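PDB 4QPW: glycosyl hydrolase family 10 from Bacteroides intestinalis DSM 17393, which is a modular enzyme that probably hydrolyses xylan, and whose carbohydrate-binding module, the domain present here, binds xylohexaose. Local coordinates for residues I8-A13 with G38-K43; M74-S79 with I132-V137. All coordinates share one frame; numbering follows the deposited sequence. Where two conformers were deposited one is given.

Contact 1: residues I8-A13 with G38-K43; sequences IDYSTA and GCLEIK
Tyr10 is where the 8-13 segment, just leaving its strand, turns a side chain onto the start of strand 39-44. Its ring lies alongside Leu40, which points the same way. Leu40 CB sits over one ring face, displaced toward the rim and 4.0 Å from the centroid of Tyr10, a CH-pi contact. Leu40 CD2 follows farther out, 4.2 Å from Tyr10 CE2. With Leu40 CG anti to its own backbone N (chi1 178°), that branch runs along the ring toward the hydroxyl end, where Tyr10 OH bonds to the carbonyl O of Thr58. Replacing Tyr10 with an alanine would probably open a gap against Leu40 and deprive the Thr58 carbonyl of its phenol partner. Asp9 fixes the corner that follows as an Asx turn, its OD1 taking the Ser11 N-H at 3.0 Å from well above the carboxylate plane and engaging Ser11 OG through the syn lone pair. At Ser11 the contact passes to the backbone: CA lies 3.5 Å from Gly38 O in a CA-H...O approach. Gly38 forms a G1 beta bulge with Cys39 opposite Asn34; at its backbone angles (phi 78°, psi 60°) a CB would be pressed against the preceding carbonyl O, and would also crowd Ser11 O. No hydrogen bond joins the two segments. Tyr10 O and Gly38 O, both acceptors, stand 3.4 Å apart, and two lysines answer them, Lys33 NZ at Tyr10 O and Lys135 NZ at Gly38 O, probably easing their mutual repulsion.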
ATOM      1  N   ILE A   8       2.205 -10.393  -3.053  1.00  9.24           N
ATOM      2  CA  ILE A   8       1.829 -10.720  -1.571  1.00  9.69           C
ATOM      3  C   ILE A   8       0.310 -10.695  -1.619  1.00 10.13           C
ATOM      4  O   ILE A   8      -0.344  -9.695  -2.073  1.00 10.90           O
ATOM      5  CB  ILE A   8       2.435  -9.738  -0.613  1.00 12.15           C
ATOM      6  CG1 ILE A   8       2.236 -10.136   0.853  1.00 15.91           C
ATOM      7  CG2 ILE A   8       2.144  -8.264  -0.810  1.00 13.63           C
ATOM      8  CD1 ILE A   8       3.106 -11.312   1.261  1.00 17.64           C
ATOM      9  N   ASP A   9      -0.341 -11.775  -1.199  1.00 10.30           N
ATOM     10  CA  ASP A   9      -1.754 -11.952  -1.249  1.00 11.27           C
ATOM     11  C   ASP A   9      -2.289 -12.097   0.177  1.00 10.37           C
ATOM     12  O   ASP A   9      -2.158 -13.163   0.830  1.00 11.79           O
ATOM     13  CB  ASP A   9      -2.125 -13.136  -2.133  1.00 14.70           C
ATOM     14  CG  ASP A   9      -3.578 -13.402  -2.162  1.00 17.13           C
ATOM     15  OD1 ASP A   9      -4.413 -12.593  -1.716  1.00 19.65           O
ATOM     16  OD2 ASP A   9      -3.993 -14.497  -2.706  1.00 24.52           O
ATOM     17  N   TYR A  10      -2.952 -11.083   0.719  1.00  9.46           N
ATOM     18  CA  TYR A  10      -3.426 -11.034   2.087  1.00  9.82           C
ATOM     19  C   TYR A  10      -4.695 -11.879   2.267  1.00 12.36           C
ATOM     20  O   TYR A  10      -5.130 -12.107   3.416  1.00 13.89           O
ATOM     21  CB  TYR A  10      -3.651  -9.639   2.581  1.00  9.28           C
ATOM     22  CG  TYR A  10      -2.355  -8.841   2.617  1.00  9.42           C
ATOM     23  CD1 TYR A  10      -1.339  -9.156   3.518  1.00  9.16           C
ATOM     24  CD2 TYR A  10      -2.145  -7.788   1.765  1.00  8.86           C
ATOM     25  CE1 TYR A  10      -0.183  -8.461   3.536  1.00  9.16           C
ATOM     26  CE2 TYR A  10      -0.942  -7.074   1.798  1.00  9.37           C
ATOM     27  CZ  TYR A  10       0.053  -7.411   2.688  1.00  9.17           C
ATOM     28  OH  TYR A  10       1.220  -6.698   2.768  1.00  9.93           O
ATOM     29  N   SER A  11      -5.206 -12.448   1.173  1.00 13.77           N
ATOM     30  CA  SER A  11      -6.296 -13.431   1.218  1.00 18.63           C
ATOM     31  C   SER A  11      -5.873 -14.469   2.151  1.00 17.67           C
ATOM     32  O   SER A  11      -6.776 -15.036   2.868  1.00 22.35           O
ATOM     33  CB  SER A  11      -6.605 -14.075  -0.192  1.00 22.04           C
ATOM     34  OG  SER A  11      -6.868 -13.069  -1.274  1.00 22.50           O
ATOM     35  N   THR A  12      -4.627 -14.925   2.143  1.00 15.70           N
ATOM     36  CA  THR A  12      -4.046 -15.865   2.998  1.00 19.90           C
ATOM     37  C   THR A  12      -2.848 -15.370   3.832  1.00 19.31           C
ATOM     38  O   THR A  12      -2.753 -15.823   4.990  1.00 22.66           O
ATOM     39  CB  THR A  12      -3.609 -17.122   2.227  1.00 21.29           C
ATOM     40  OG1 THR A  12      -2.624 -16.784   1.233  1.00 22.23           O
ATOM     41  CG2 THR A  12      -4.854 -17.789   1.461  1.00 22.95           C
ATOM     42  N   ALA A  13      -1.906 -14.556   3.315  1.00 14.56           N
ATOM     43  CA  ALA A  13      -0.714 -14.109   4.052  1.00 12.69           C
ATOM     44  C   ALA A  13      -1.023 -13.292   5.261  1.00 11.35           C
ATOM     45  O   ALA A  13      -1.962 -12.467   5.214  1.00 11.83           O
ATOM     46  CB  ALA A  13       0.168 -13.232   3.152  1.00 13.63           C
ATOM     47  N   GLY A  38     -10.148 -11.325   5.027  1.00 14.20           N
ATOM     48  CA  GLY A  38      -8.985 -11.795   4.385  1.00 13.12           C
ATOM     49  C   GLY A  38      -8.194 -10.649   3.689  1.00 11.32           C
ATOM     50  O   GLY A  38      -8.044 -10.649   2.445  1.00 13.35           O
ATOM     51  N   CYS A  39      -7.736  -9.648   4.428  1.00 10.11           N
ATOM     52  CA  CYS A  39      -7.102  -8.460   3.898  1.00  9.31           C
ATOM     53  C   CYS A  39      -6.252  -7.794   4.927  1.00  8.87           C
ATOM     54  O   CYS A  39      -6.488  -7.965   6.150  1.00 10.57           O
ATOM     55  CB  CYS A  39      -8.146  -7.493   3.352  1.00 10.36           C
ATOM     56  SG  CYS A  39      -9.323  -6.872   4.517  1.00 12.62           S
ATOM     57  N   LEU A  40      -5.293  -6.996   4.495  1.00  9.07           N
ATOM     58  CA  LEU A  40      -4.651  -6.015   5.360  1.00  9.55           C
ATOM     59  C   LEU A  40      -5.653  -4.915   5.656  1.00  9.35           C
ATOM     60  O   LEU A  40      -6.365  -4.473   4.733  1.00 11.10           O
ATOM     61  CB  LEU A  40      -3.393  -5.492   4.679  1.00  9.86           C
ATOM     62  CG  LEU A  40      -2.608  -4.439   5.376  1.00  9.69           C
ATOM     63  CD1 LEU A  40      -2.088  -4.866   6.746  1.00 11.21           C
ATOM     64  CD2 LEU A  40      -1.461  -3.975   4.532  1.00 11.10           C
ATOM     65  N   GLU A  41      -5.729  -4.406   6.872  1.00  9.30           N
ATOM     66  CA  GLU A  41      -6.687  -3.388   7.251  1.00  9.65           C
ATOM     67  C   GLU A  41      -6.002  -2.281   8.040  1.00  9.51           C
ATOM     68  O   GLU A  41      -5.257  -2.537   8.985  1.00 10.37           O
ATOM     69  CB  GLU A  41      -7.800  -4.046   8.063  1.00 11.62           C
ATOM     70  CG  GLU A  41      -8.918  -3.129   8.502  1.00 14.18           C
ATOM     71  CD  GLU A  41     -10.196  -3.867   8.957  1.00 17.79           C
ATOM     72  OE1 GLU A  41     -10.508  -3.645  10.172  1.00 28.13           O
ATOM     73  OE2 GLU A  41     -10.873  -4.508   8.218  1.00 18.37           O
ATOM     74  N   ILE A  42      -6.297  -1.062   7.665  1.00  9.78           N
ATOM     75  CA  ILE A  42      -5.773   0.163   8.326  1.00 10.31           C
ATOM     76  C   ILE A  42      -7.030   0.927   8.794  1.00 10.32           C
ATOM     77  O   ILE A  42      -7.823   1.421   7.944  1.00 11.50           O
ATOM     78  CB  ILE A  42      -4.909   0.996   7.446  1.00 10.00           C
ATOM     79  CG1 ILE A  42      -3.733   0.125   6.898  1.00 10.20           C
ATOM     80  CG2 ILE A  42      -4.434   2.250   8.180  1.00 11.50           C
ATOM     81  CD1 ILE A  42      -3.957  -0.422   5.488  1.00 11.10           C
ATOM     82  N   LYS A  43      -7.245   0.996  10.109  1.00 11.05           N
ATOM     83  CA  LYS A  43      -8.434   1.644  10.665  1.00 12.26           C
ATOM     84  C   LYS A  43      -8.064   2.843  11.476  1.00 11.90           C
ATOM     85  O   LYS A  43      -7.194   2.762  12.346  1.00 12.97           O
ATOM     86  CB  LYS A  43      -9.173   0.696  11.531  1.00 14.96           C
ATOM     87  CG  LYS A  43      -9.922  -0.337  10.880  1.00 25.80           C
ATOM     88  CD  LYS A  43     -10.952  -0.906  11.883  1.00 36.51           C
ATOM     89  CE  LYS A  43     -11.725   0.240  12.501  1.00 39.99           C
ATOM     90  NZ  LYS A  43     -13.174  -0.057  12.643  1.00 51.17           N
TER

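Contact 2: residues M74-S79 with I132-V137; sequences MMVRGS and IQIKYV
Residues 74-78 and 132-137 run antiparallel, their axes 4.7 Å apart at 160°, with Arg77 and Gln133 as a hydrogen-bonded pair flanked by the non-hydrogen-bonded pairs Val76-Ile134 and Gly78-Ile132. Farther along, Lys135 and Tyr136 both face Met75, a beta bulge: Lys135 N gives to Met75 O at 2.8 Å, whereas Met75 N reaches Tyr136 O over a longer bond. Arg77 and Gln133 also meet through their side chains. The guanidinium comes side-on, NE at 2.7 Å and NH2 at 2.9 Å both donating to Gln133 OE1, and the two flat groups are 11° from coplanar. Gln133 NE2 in turn bonds Glu41 OE2, so both ends of the amide are engaged and its flip state is set. On the same face Met75 CB rests over the Tyr136 ring, 3.4 Å from CE2, while its sulfur meets the ring obliquely as a Met-aromatic contact. The Met75 methyl turns the other way, against the aliphatic chain of Lys135. Tyr136 CG stands between its backbone N and carbonyl carbon (chi1 58°), which swings the ring back over Met75; its OH bonds Glu107. Trp105 covers Met75, Arg77 and Gln133 on this side. On the opposite face, Val76 and Ile132 pack on Leu84 and Phe101 from strands 82-89 and 95-101 of the second sheet, making this part of the beta-sandwich core.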
ATOM      1  N   MET A  74      -2.713  -3.059  -7.050  1.00  8.53           N
ATOM      2  CA  MET A  74      -3.209  -3.213  -5.691  0.50  8.57           C
ATOM      3  C   MET A  74      -4.692  -3.293  -5.684  1.00  8.69           C
ATOM      4  O   MET A  74      -5.328  -2.428  -6.362  1.00 10.68           O
ATOM      5  CB  MET A  74      -2.751  -2.022  -4.899  0.50  8.34           C
ATOM      6  CG  MET A  74      -2.933  -2.099  -3.410  0.50  9.66           C
ATOM      7  SD  MET A  74      -2.560  -0.587  -2.486  0.50 12.30           S
ATOM      8  CE  MET A  74      -0.892  -0.296  -3.612  0.50  4.52           C
ATOM      9  N   MET A  75      -5.259  -4.221  -4.986  1.00  8.10           N
ATOM     10  CA  MET A  75      -6.727  -4.268  -4.805  1.00  9.06           C
ATOM     11  C   MET A  75      -7.065  -3.640  -3.465  1.00  8.67           C
ATOM     12  O   MET A  75      -6.552  -4.081  -2.410  1.00  9.07           O
ATOM     13  CB  MET A  75      -7.248  -5.660  -4.960  1.00  9.59           C
ATOM     14  CG  MET A  75      -8.727  -5.748  -4.589  1.00 11.16           C
ATOM     15  SD  MET A  75      -9.673  -7.130  -5.266  1.00 11.23           S
ATOM     16  CE  MET A  75     -10.216  -7.970  -3.826  1.00 28.23           C
ATOM     17  N   VAL A  76      -7.887  -2.599  -3.509  1.00  8.90           N
ATOM     18  CA  VAL A  76      -8.141  -1.691  -2.361  1.00 10.04           C
ATOM     19  C   VAL A  76      -9.605  -1.346  -2.314  1.00  9.50           C
ATOM     20  O   VAL A  76     -10.256  -1.156  -3.376  1.00 10.60           O
ATOM     21  CB  VAL A  76      -7.349  -0.405  -2.490  1.00 11.87           C
ATOM     22  CG1 VAL A  76      -7.520   0.533  -1.296  1.00 11.87           C
ATOM     23  CG2 VAL A  76      -5.924  -0.662  -2.815  1.00 13.80           C
ATOM     24  N   ARG A  77     -10.145  -1.219  -1.115  1.00  9.94           N
ATOM     25  CA  ARG A  77     -11.459  -0.531  -0.910  1.00 10.30           C
ATOM     26  C   ARG A  77     -11.333   0.221   0.413  1.00 11.13           C
ATOM     27  O   ARG A  77     -10.451  -0.023   1.284  1.00 11.55           O
ATOM     28  CB  ARG A  77     -12.591  -1.488  -0.919  1.00 11.77           C
ATOM     29  CG  ARG A  77     -12.685  -2.360   0.195  1.00 11.73           C
ATOM     30  CD  ARG A  77     -13.983  -3.217   0.268  1.00 13.07           C
ATOM     31  NE  ARG A  77     -14.225  -3.921   1.464  1.00 17.35           N
ATOM     32  CZ  ARG A  77     -15.280  -4.731   1.816  1.00 18.30           C
ATOM     33  NH1 ARG A  77     -16.343  -4.961   0.982  1.00 21.08           N
ATOM     34  NH2 ARG A  77     -15.222  -5.328   3.020  1.00 18.32           N
ATOM     35  N   GLY A  78     -12.313   1.099   0.650  1.00 10.67           N
ATOM     36  CA  GLY A  78     -12.447   1.784   1.924  1.00 11.68           C
ATOM     37  C   GLY A  78     -13.860   1.910   2.340  1.00 12.10           C
ATOM     38  O   GLY A  78     -14.819   1.676   1.566  1.00 13.49           O
ATOM     39  N   SER A  79     -14.034   2.321   3.582  1.00 12.01           N
ATOM     40  CA  SER A  79     -15.393   2.553   4.128  1.00 14.01           C
ATOM     41  C   SER A  79     -15.983   3.791   3.553  1.00 14.03           C
ATOM     42  O   SER A  79     -17.227   3.989   3.763  1.00 17.57           O
ATOM     43  CB  SER A  79     -15.321   2.696   5.663  1.00 15.92           C
ATOM     44  OG  SER A  79     -14.393   3.628   6.062  1.00 15.56           O
ATOM     45  N   ILE A 132      -9.438   1.339   5.610  1.00 10.52           N
ATOM     46  CA  ILE A 132      -8.832   0.947   4.308  1.00  9.97           C
ATOM     47  C   ILE A 132      -8.556  -0.526   4.370  1.00 10.10           C
ATOM     48  O   ILE A 132      -7.988  -1.048   5.348  1.00 10.42           O
ATOM     49  CB  ILE A 132      -7.582   1.762   4.079  1.00 10.02           C
ATOM     50  CG1 ILE A 132      -7.917   3.247   3.981  1.00 12.04           C
ATOM     51  CG2 ILE A 132      -6.865   1.222   2.840  1.00 11.58           C
ATOM     52  CD1 ILE A 132      -6.685   4.110   3.946  1.00 13.13           C
ATOM     53  N   GLN A 133      -8.945  -1.263   3.327  1.00  9.25           N
ATOM     54  CA  GLN A 133      -8.635  -2.697   3.175  1.00  9.30           C
ATOM     55  C   GLN A 133      -7.878  -2.951   1.888  1.00  8.75           C
ATOM     56  O   GLN A 133      -8.211  -2.382   0.827  1.00  9.33           O
ATOM     57  CB  GLN A 133      -9.923  -3.466   3.197  1.00 10.45           C
ATOM     58  CG  GLN A 133     -10.660  -3.336   4.564  1.00 12.27           C
ATOM     59  CD  GLN A 133     -11.949  -4.146   4.612  1.00 14.41           C
ATOM     60  OE1 GLN A 133     -12.611  -4.317   3.594  1.00 17.07           O
ATOM     61  NE2 GLN A 133     -12.245  -4.674   5.734  1.00 16.36           N
ATOM     62  N   ILE A 134      -6.805  -3.745   1.996  1.00  8.83           N
ATOM     63  CA  ILE A 134      -5.907  -4.053   0.868  1.00  8.69           C
ATOM     64  C   ILE A 134      -5.836  -5.545   0.750  1.00  8.03           C
ATOM     65  O   ILE A 134      -5.434  -6.261   1.653  1.00  8.80           O
ATOM     66  CB  ILE A 134      -4.533  -3.405   1.096  1.00  8.79           C
ATOM     67  CG1 ILE A 134      -4.673  -1.895   1.140  1.00  9.96           C
ATOM     68  CG2 ILE A 134      -3.577  -3.878  -0.023  1.00  9.71           C
ATOM     69  CD1 ILE A 134      -3.404  -1.160   1.557  1.00 10.58           C
ATOM     70  N   LYS A 135      -6.277  -6.081  -0.414  1.00  8.13           N
ATOM     71  CA  LYS A 135      -6.342  -7.515  -0.594  1.00  8.35           C
ATOM     72  C   LYS A 135      -4.996  -8.155  -1.067  1.00  7.87           C
ATOM     73  O   LYS A 135      -4.711  -9.269  -0.641  1.00  9.46           O
ATOM     74  CB  LYS A 135      -7.442  -7.798  -1.639  1.00  9.25           C
ATOM     75  CG  LYS A 135      -7.943  -9.169  -1.768  1.00 12.85           C
ATOM     76  CD  LYS A 135      -8.792  -9.558  -0.563  1.00 13.71           C
ATOM     77  CE  LYS A 135      -9.388 -10.975  -0.695  1.00 13.48           C
ATOM     78  NZ  LYS A 135     -10.107 -11.387   0.532  1.00 13.10           N
ATOM     79  N   TYR A 136      -4.299  -7.459  -1.922  1.00  8.18           N
ATOM     80  CA  TYR A 136      -3.027  -7.973  -2.488  1.00  8.19           C
ATOM     81  C   TYR A 136      -2.298  -6.839  -3.099  1.00  7.82           C
ATOM     82  O   TYR A 136      -2.872  -5.782  -3.422  1.00  8.25           O
ATOM     83  CB  TYR A 136      -3.249  -9.120  -3.531  1.00  9.46           C
ATOM     84  CG  TYR A 136      -4.117  -8.740  -4.716  1.00  9.24           C
ATOM     85  CD1 TYR A 136      -3.615  -7.991  -5.776  1.00  9.15           C
ATOM     86  CD2 TYR A 136      -5.461  -9.100  -4.782  1.00 10.24           C
ATOM     87  CE1 TYR A 136      -4.392  -7.701  -6.885  1.00  9.79           C
ATOM     88  CE2 TYR A 136      -6.246  -8.797  -5.842  1.00 10.80           C
ATOM     89  CZ  TYR A 136      -5.716  -8.069  -6.840  1.00  9.58           C
ATOM     90  OH  TYR A 136      -6.509  -7.697  -8.003  1.00 12.35           O
ATOM     91  N   VAL A 137      -0.993  -7.101  -3.327  1.00  7.92           N
ATOM     92  CA  VAL A 137      -0.105  -6.233  -4.067  1.00  8.22           C
ATOM     93  C   VAL A 137       0.713  -7.059  -5.029  1.00  8.32           C
ATOM     94  O   VAL A 137       1.243  -8.122  -4.617  1.00 10.00           O
ATOM     95  CB  VAL A 137       0.854  -5.464  -3.086  1.00  9.58           C
ATOM     96  CG1 VAL A 137       1.727  -4.533  -3.835  1.00 12.81           C
ATOM     97  CG2 VAL A 137       0.054  -4.701  -2.048  1.00 12.45           C
TER

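Overall arrangement
From the N terminus, strand 3-9 leads into contact 1, which closes a loop of 24 residues when strand 39-44 arrives. Contact 2 opens only later and closes a longer one, with 52 residues between its segments, so the two follow in series. Strand 130-141 unites them: strands 3-9 and 39-44 share one of its edges, the first pairing at Val137 and Lys135, the second at Ile134 and Ile132, and strand 69-78 pairs on the other edge. The contact centres are 8 Å apart and lie in the same sheet of the sandwich. The bound xylo-oligosaccharide is held by residues such as Trp18, Gln55 and Gln124, on or beside strands of the second sheet.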